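Local coordinates for protein putative sugar phosphate isomerase (Acidithiobacillus ferrooxidans, PDB 3L2H) that is a cupin-family protein that probably binds a metal ion and may act as a sugar phosphate isomerase, its reaction not being established, at residues E70-E84 and A103-L115. Residues are numbered along the deposited sequence; the frame is centred on the assembly and turned at random. Where two conformers were deposited one is given.
Sequences EAVYVLSGKGTLTME and AAHSISNDGTETL. With EDO (1,2-ethanediol), chain O; EDO (1,2-ethanediol), chain N.
Leu115, His105 and Thr80 bury the most surface where residues 70-84 meet 103-115. Leu115 points its two methyls into the turn between strands 70-76 and 79-83. Leu115 CD1 lies 3.6 Å from Ser76 O, and Leu115 CD2 lies 4.0 Å from Gly79 CA. The Leu115 and Val74 side chains cross at about a right angle. His105 pairs with Met83, its CB packed against Met83 CG. Its chi1 of 94°, away from the usual staggered values, carries the ring over toward strand 70-76. There Glu70 OE1 comes to 3.5 Å from His105 CE1, at the ring edge, with carboxylate and ring planes 80° apart. An ethanediol, probably from the crystallisation liquor, hydrogen-bonds His105 NE2 and sits so close to Glu70 OE2 that this bond is doubtful. Glu70 OE1 is hydrogen-bonded to His63, consistent with the polar pocket of a cupin barrel. Thr80 is held through its backbone: Thr80 N gives a 2.8 Å bond to Ser108 O, and Ser108 N returns one to Thr80 O. A second ethanediol joins Thr80 OG1 to Asp110 N. Just past the last bridge pair, the Glu84 chain bends at chi2 (-69°), and Glu84 OE2 accepts a hydrogen bond from Ala104 N at 2.8 Å. Strand 79-83 lies between antiparallel strands 105-108 and 86-90. Strand 70-76 belongs to the larger sheet, between strands 115-122 and 95-98, and Val72 meets Ile107 tip to tip between the two sheets.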
loop_
_atom_site.group_PDB
_atom_site.type_symbol
_atom_site.label_atom_id
_atom_site.label_comp_id
_atom_site.label_asym_id
_atom_site.label_seq_id
_atom_site.Cartn_x
_atom_site.Cartn_y
_atom_site.Cartn_z
ATOM N N GLU B 70 -8.568 -10.443 10.938
ATOM C CA GLU B 70 -8.365 -11.805 11.394
ATOM C C GLU B 70 -9.745 -12.463 11.410
ATOM O O GLU B 70 -10.731 -11.768 11.641
ATOM C CB GLU B 70 -7.771 -11.759 12.812
ATOM C CG GLU B 70 -7.491 -13.022 13.441
ATOM C CD GLU B 70 -6.638 -12.863 14.709
ATOM O OE1 GLU B 70 -6.767 -11.872 15.498
ATOM O OE2 GLU B 70 -5.823 -13.759 14.874
ATOM N N ALA B 71 -9.809 -13.778 11.224
ATOM C CA ALA B 71 -11.058 -14.514 11.339
ATOM C C ALA B 71 -10.798 -15.957 11.743
ATOM O O ALA B 71 -9.686 -16.469 11.556
ATOM C CB ALA B 71 -11.844 -14.468 10.015
ATOM N N VAL B 72 -11.833 -16.617 12.276
ATOM C CA VAL B 72 -11.737 -17.996 12.755
ATOM C C VAL B 72 -12.923 -18.787 12.258
ATOM O O VAL B 72 -14.053 -18.302 12.312
ATOM C CB VAL B 72 -11.676 -18.086 14.288
ATOM C CG1 VAL B 72 -11.560 -19.572 14.739
ATOM C CG2 VAL B 72 -10.519 -17.242 14.876
ATOM N N TYR B 73 -12.695 -19.995 11.736
ATOM C CA TYR B 73 -13.793 -20.884 11.315
ATOM C C TYR B 73 -13.622 -22.207 12.045
ATOM O O TYR B 73 -12.558 -22.829 11.988
ATOM C CB TYR B 73 -13.862 -21.059 9.785
ATOM C CG TYR B 73 -15.055 -21.881 9.297
ATOM C CD1 TYR B 73 -16.265 -21.270 9.045
ATOM C CD2 TYR B 73 -14.972 -23.250 9.093
ATOM C CE1 TYR B 73 -17.376 -21.983 8.605
ATOM C CE2 TYR B 73 -16.101 -23.983 8.659
ATOM C CZ TYR B 73 -17.297 -23.334 8.416
ATOM O OH TYR B 73 -18.424 -23.981 7.949
ATOM N N VAL B 74 -14.630 -22.594 12.805
ATOM C CA VAL B 74 -14.509 -23.778 13.670
ATOM C C VAL B 74 -14.819 -25.027 12.877
ATOM O O VAL B 74 -15.895 -25.145 12.309
ATOM C CB VAL B 74 -15.435 -23.706 14.874
ATOM C CG1 VAL B 74 -15.247 -24.959 15.791
ATOM C CG2 VAL B 74 -15.210 -22.416 15.677
ATOM N N LEU B 75 -13.870 -25.958 12.843
ATOM C CA LEU B 75 -14.043 -27.225 12.145
ATOM C C LEU B 75 -14.551 -28.325 13.068
ATOM O O LEU B 75 -15.379 -29.119 12.648
ATOM C CB LEU B 75 -12.732 -27.661 11.489
ATOM C CG LEU B 75 -12.221 -26.725 10.383
ATOM C CD1 LEU B 75 -10.788 -27.141 9.891
ATOM C CD2 LEU B 75 -13.194 -26.621 9.208
ATOM N N SER B 76 -14.027 -28.418 14.291
ATOM C CA SER B 76 -14.549 -29.422 15.229
ATOM C C SER B 76 -14.257 -29.036 16.650
ATOM O O SER B 76 -13.386 -28.188 16.930
ATOM C CB SER B 76 -13.991 -30.828 14.973
ATOM O OG SER B 76 -12.628 -30.909 15.246
ATOM N N GLY B 77 -15.002 -29.678 17.544
ATOM C CA GLY B 77 -14.956 -29.399 18.957
ATOM C C GLY B 77 -15.652 -28.098 19.330
ATOM O O GLY B 77 -16.305 -27.468 18.489
ATOM N N LYS B 78 -15.463 -27.688 20.587
ATOM C CA LYS B 78 -16.139 -26.535 21.166
ATOM C C LYS B 78 -15.190 -25.639 21.914
ATOM O O LYS B 78 -14.176 -26.085 22.399
ATOM C CB LYS B 78 -17.217 -27.021 22.130
ATOM C CG LYS B 78 -18.284 -27.872 21.468
ATOM C CD LYS B 78 -19.293 -28.411 22.459
ATOM C CE LYS B 78 -20.583 -28.922 21.746
ATOM N NZ LYS B 78 -21.496 -29.708 22.694
ATOM N N GLY B 79 -15.536 -24.357 22.007
ATOM C CA GLY B 79 -14.699 -23.392 22.703
ATOM C C GLY B 79 -15.519 -22.288 23.310
ATOM O O GLY B 79 -16.735 -22.257 23.168
ATOM N N THR B 80 -14.837 -21.371 23.981
ATOM C CA THR B 80 -15.465 -20.205 24.565
ATOM C C THR B 80 -14.742 -19.006 24.003
ATOM O O THR B 80 -13.523 -18.881 24.153
ATOM C CB THR B 80 -15.331 -20.203 26.057
ATOM O OG1 THR B 80 -16.032 -21.333 26.577
ATOM C CG2 THR B 80 -15.881 -18.875 26.667
ATOM N N LEU B 81 -15.497 -18.152 23.317
ATOM C CA LEU B 81 -14.958 -16.950 22.693
ATOM C C LEU B 81 -15.166 -15.776 23.648
ATOM O O LEU B 81 -16.275 -15.536 24.064
ATOM C CB LEU B 81 -15.693 -16.724 21.360
ATOM C CG LEU B 81 -15.512 -15.373 20.649
ATOM C CD1 LEU B 81 -13.998 -15.150 20.288
ATOM C CD2 LEU B 81 -16.408 -15.278 19.427
ATOM N N THR B 82 -14.086 -15.087 24.040
ATOM C CA THR B 82 -14.177 -13.853 24.782
ATOM C C THR B 82 -13.938 -12.699 23.824
ATOM O O THR B 82 -12.929 -12.686 23.134
ATOM C CB THR B 82 -13.127 -13.809 25.926
ATOM O OG1 THR B 82 -13.430 -14.858 26.836
ATOM C CG2 THR B 82 -13.105 -12.476 26.666
HETATM N N MSE B 83 -14.877 -11.754 23.779
HETATM C CA MSE B 83 -14.735 -10.525 23.005
HETATM C C MSE B 83 -15.137 -9.379 23.885
HETATM O O MSE B 83 -16.242 -9.355 24.398
HETATM C CB MSE B 83 -15.602 -10.508 21.737
HETATM C CG MSE B 83 -15.235 -11.539 20.744
HETATM SE SE MSE B 83 -16.280 -11.366 19.049
HETATM C CE MSE B 83 -18.021 -11.998 19.721
ATOM N N GLU B 84 -14.222 -8.420 24.072
ATOM C CA GLU B 84 -14.441 -7.318 25.009
ATOM C C GLU B 84 -14.951 -7.890 26.344
ATOM O O GLU B 84 -14.302 -8.757 26.908
ATOM C CB GLU B 84 -15.359 -6.276 24.380
ATOM C CG GLU B 84 -14.762 -5.665 23.097
ATOM C CD GLU B 84 -13.552 -4.772 23.396
ATOM O OE1 GLU B 84 -13.632 -3.974 24.369
ATOM O OE2 GLU B 84 -12.528 -4.872 22.694
ATOM N N ALA B 103 -12.802 -5.386 18.158
ATOM C CA ALA B 103 -12.971 -6.042 19.443
ATOM C C ALA B 103 -11.736 -6.868 19.813
ATOM O O ALA B 103 -11.254 -7.653 18.991
ATOM C CB ALA B 103 -14.181 -6.937 19.395
ATOM N N ALA B 104 -11.228 -6.698 21.028
ATOM C CA ALA B 104 -10.190 -7.597 21.560
ATOM C C ALA B 104 -10.813 -8.977 21.779
ATOM O O ALA B 104 -11.970 -9.074 22.180
ATOM C CB ALA B 104 -9.613 -7.030 22.872
ATOM N N HIS B 105 -10.060 -10.035 21.536
ATOM C CA HIS B 105 -10.563 -11.374 21.735
ATOM C C HIS B 105 -9.512 -12.388 22.078
ATOM O O HIS B 105 -8.315 -12.195 21.819
ATOM C CB HIS B 105 -11.270 -11.868 20.441
ATOM C CG HIS B 105 -10.391 -12.661 19.537
ATOM N ND1 HIS B 105 -9.570 -12.083 18.597
ATOM C CD2 HIS B 105 -10.195 -14.005 19.441
ATOM C CE1 HIS B 105 -8.895 -13.038 17.967
ATOM N NE2 HIS B 105 -9.273 -14.217 18.450
ATOM N N SER B 106 -9.997 -13.495 22.632
ATOM C CA SER B 106 -9.264 -14.725 22.737
ATOM C C SER B 106 -10.285 -15.877 22.731
ATOM O O SER B 106 -11.463 -15.671 22.943
ATOM C CB SER B 106 -8.375 -14.788 23.991
ATOM O OG SER B 106 -9.146 -14.617 25.177
ATOM N N ILE B 107 -9.804 -17.081 22.453
ATOM C CA ILE B 107 -10.601 -18.294 22.511
ATOM C C ILE B 107 -9.954 -19.297 23.471
ATOM O O ILE B 107 -8.724 -19.484 23.453
ATOM C CB ILE B 107 -10.722 -18.948 21.116
ATOM C CG1 ILE B 107 -11.591 -18.092 20.195
ATOM C CG2 ILE B 107 -11.320 -20.394 21.185
ATOM C CD1 ILE B 107 -11.398 -18.362 18.676
ATOM N N SER B 108 -10.792 -19.888 24.329
ATOM C CA SER B 108 -10.406 -20.947 25.241
ATOM C C SER B 108 -11.071 -22.252 24.827
ATOM O O SER B 108 -12.192 -22.251 24.308
ATOM C CB SER B 108 -10.851 -20.630 26.670
ATOM O OG SER B 108 -10.167 -19.507 27.208
ATOM N N ASN B 109 -10.365 -23.356 25.023
ATOM C CA ASN B 109 -10.986 -24.667 24.886
ATOM C C ASN B 109 -11.258 -25.182 26.288
ATOM O O ASN B 109 -10.349 -25.678 26.945
ATOM C CB ASN B 109 -10.126 -25.666 24.101
ATOM C CG ASN B 109 -10.795 -27.008 23.964
ATOM O OD1 ASN B 109 -11.896 -27.202 24.486
ATOM N ND2 ASN B 109 -10.128 -27.967 23.303
ATOM N N ASP B 110 -12.484 -25.013 26.764
ATOM C CA ASP B 110 -12.859 -25.523 28.071
ATOM C C ASP B 110 -13.765 -26.759 27.921
ATOM O O ASP B 110 -14.469 -27.106 28.856
ATOM C CB ASP B 110 -13.529 -24.432 28.959
ATOM C CG ASP B 110 -12.594 -23.256 29.269
ATOM O OD1 ASP B 110 -11.399 -23.494 29.587
ATOM O OD2 ASP B 110 -13.042 -22.083 29.224
ATOM N N GLY B 111 -13.736 -27.399 26.748
ATOM C CA GLY B 111 -14.478 -28.617 26.484
ATOM C C GLY B 111 -13.628 -29.848 26.750
ATOM O O GLY B 111 -12.602 -29.763 27.414
ATOM N N THR B 112 -14.050 -30.987 26.213
ATOM C CA THR B 112 -13.367 -32.255 26.427
ATOM C C THR B 112 -12.715 -32.868 25.182
ATOM O O THR B 112 -12.056 -33.903 25.271
ATOM C CB THR B 112 -14.376 -33.295 27.001
ATOM O OG1 THR B 112 -15.507 -33.382 26.125
ATOM C CG2 THR B 112 -14.838 -32.880 28.346
ATOM N N GLU B 113 -12.917 -32.277 24.013
ATOM C CA GLU B 113 -12.243 -32.765 22.813
ATOM C C GLU B 113 -11.395 -31.627 22.260
ATOM O O GLU B 113 -11.555 -30.474 22.647
ATOM C CB GLU B 113 -13.238 -33.297 21.771
ATOM C CG GLU B 113 -14.034 -32.242 21.043
ATOM C CD GLU B 113 -15.133 -32.819 20.144
ATOM O OE1 GLU B 113 -14.869 -33.196 18.959
ATOM O OE2 GLU B 113 -16.288 -32.808 20.624
ATOM N N THR B 114 -10.489 -31.957 21.362
ATOM C CA THR B 114 -9.639 -30.950 20.744
ATOM C C THR B 114 -10.484 -29.934 20.002
ATOM O O THR B 114 -11.427 -30.308 19.310
ATOM C CB THR B 114 -8.687 -31.608 19.710
ATOM O OG1 THR B 114 -8.046 -32.721 20.350
ATOM C CG2 THR B 114 -7.657 -30.574 19.146
ATOM N N LEU B 115 -10.108 -28.665 20.099
ATOM C CA LEU B 115 -10.773 -27.608 19.327
ATOM C C LEU B 115 -9.962 -27.408 18.081
ATOM O O LEU B 115 -8.767 -27.096 18.181
ATOM C CB LEU B 115 -10.892 -26.342 20.152
ATOM C CG LEU B 115 -11.402 -25.071 19.470
ATOM C CD1 LEU B 115 -12.801 -25.265 18.861
ATOM C CD2 LEU B 115 -11.435 -23.902 20.473
HETATM C C1 EDO O . -15.844 -24.809 25.454
HETATM O O1 EDO O . -14.958 -23.880 26.080
HETATM C C2 EDO O . -16.693 -25.509 26.510
HETATM O O2 EDO O . -17.931 -25.857 25.910
HETATM C C1 EDO N . -6.175 -16.461 16.913
HETATM O O1 EDO N . -5.886 -15.048 16.982
HETATM C C2 EDO N . -7.650 -16.712 17.108
HETATM O O2 EDO N . -7.931 -16.588 18.519
HETATM O O HOH W 1 -12.303 -32.183 17.653
HETATM O O HOH W 2 -16.919 -31.694 16.908
HETATM O O HOH W 3 -13.753 -28.868 22.680
#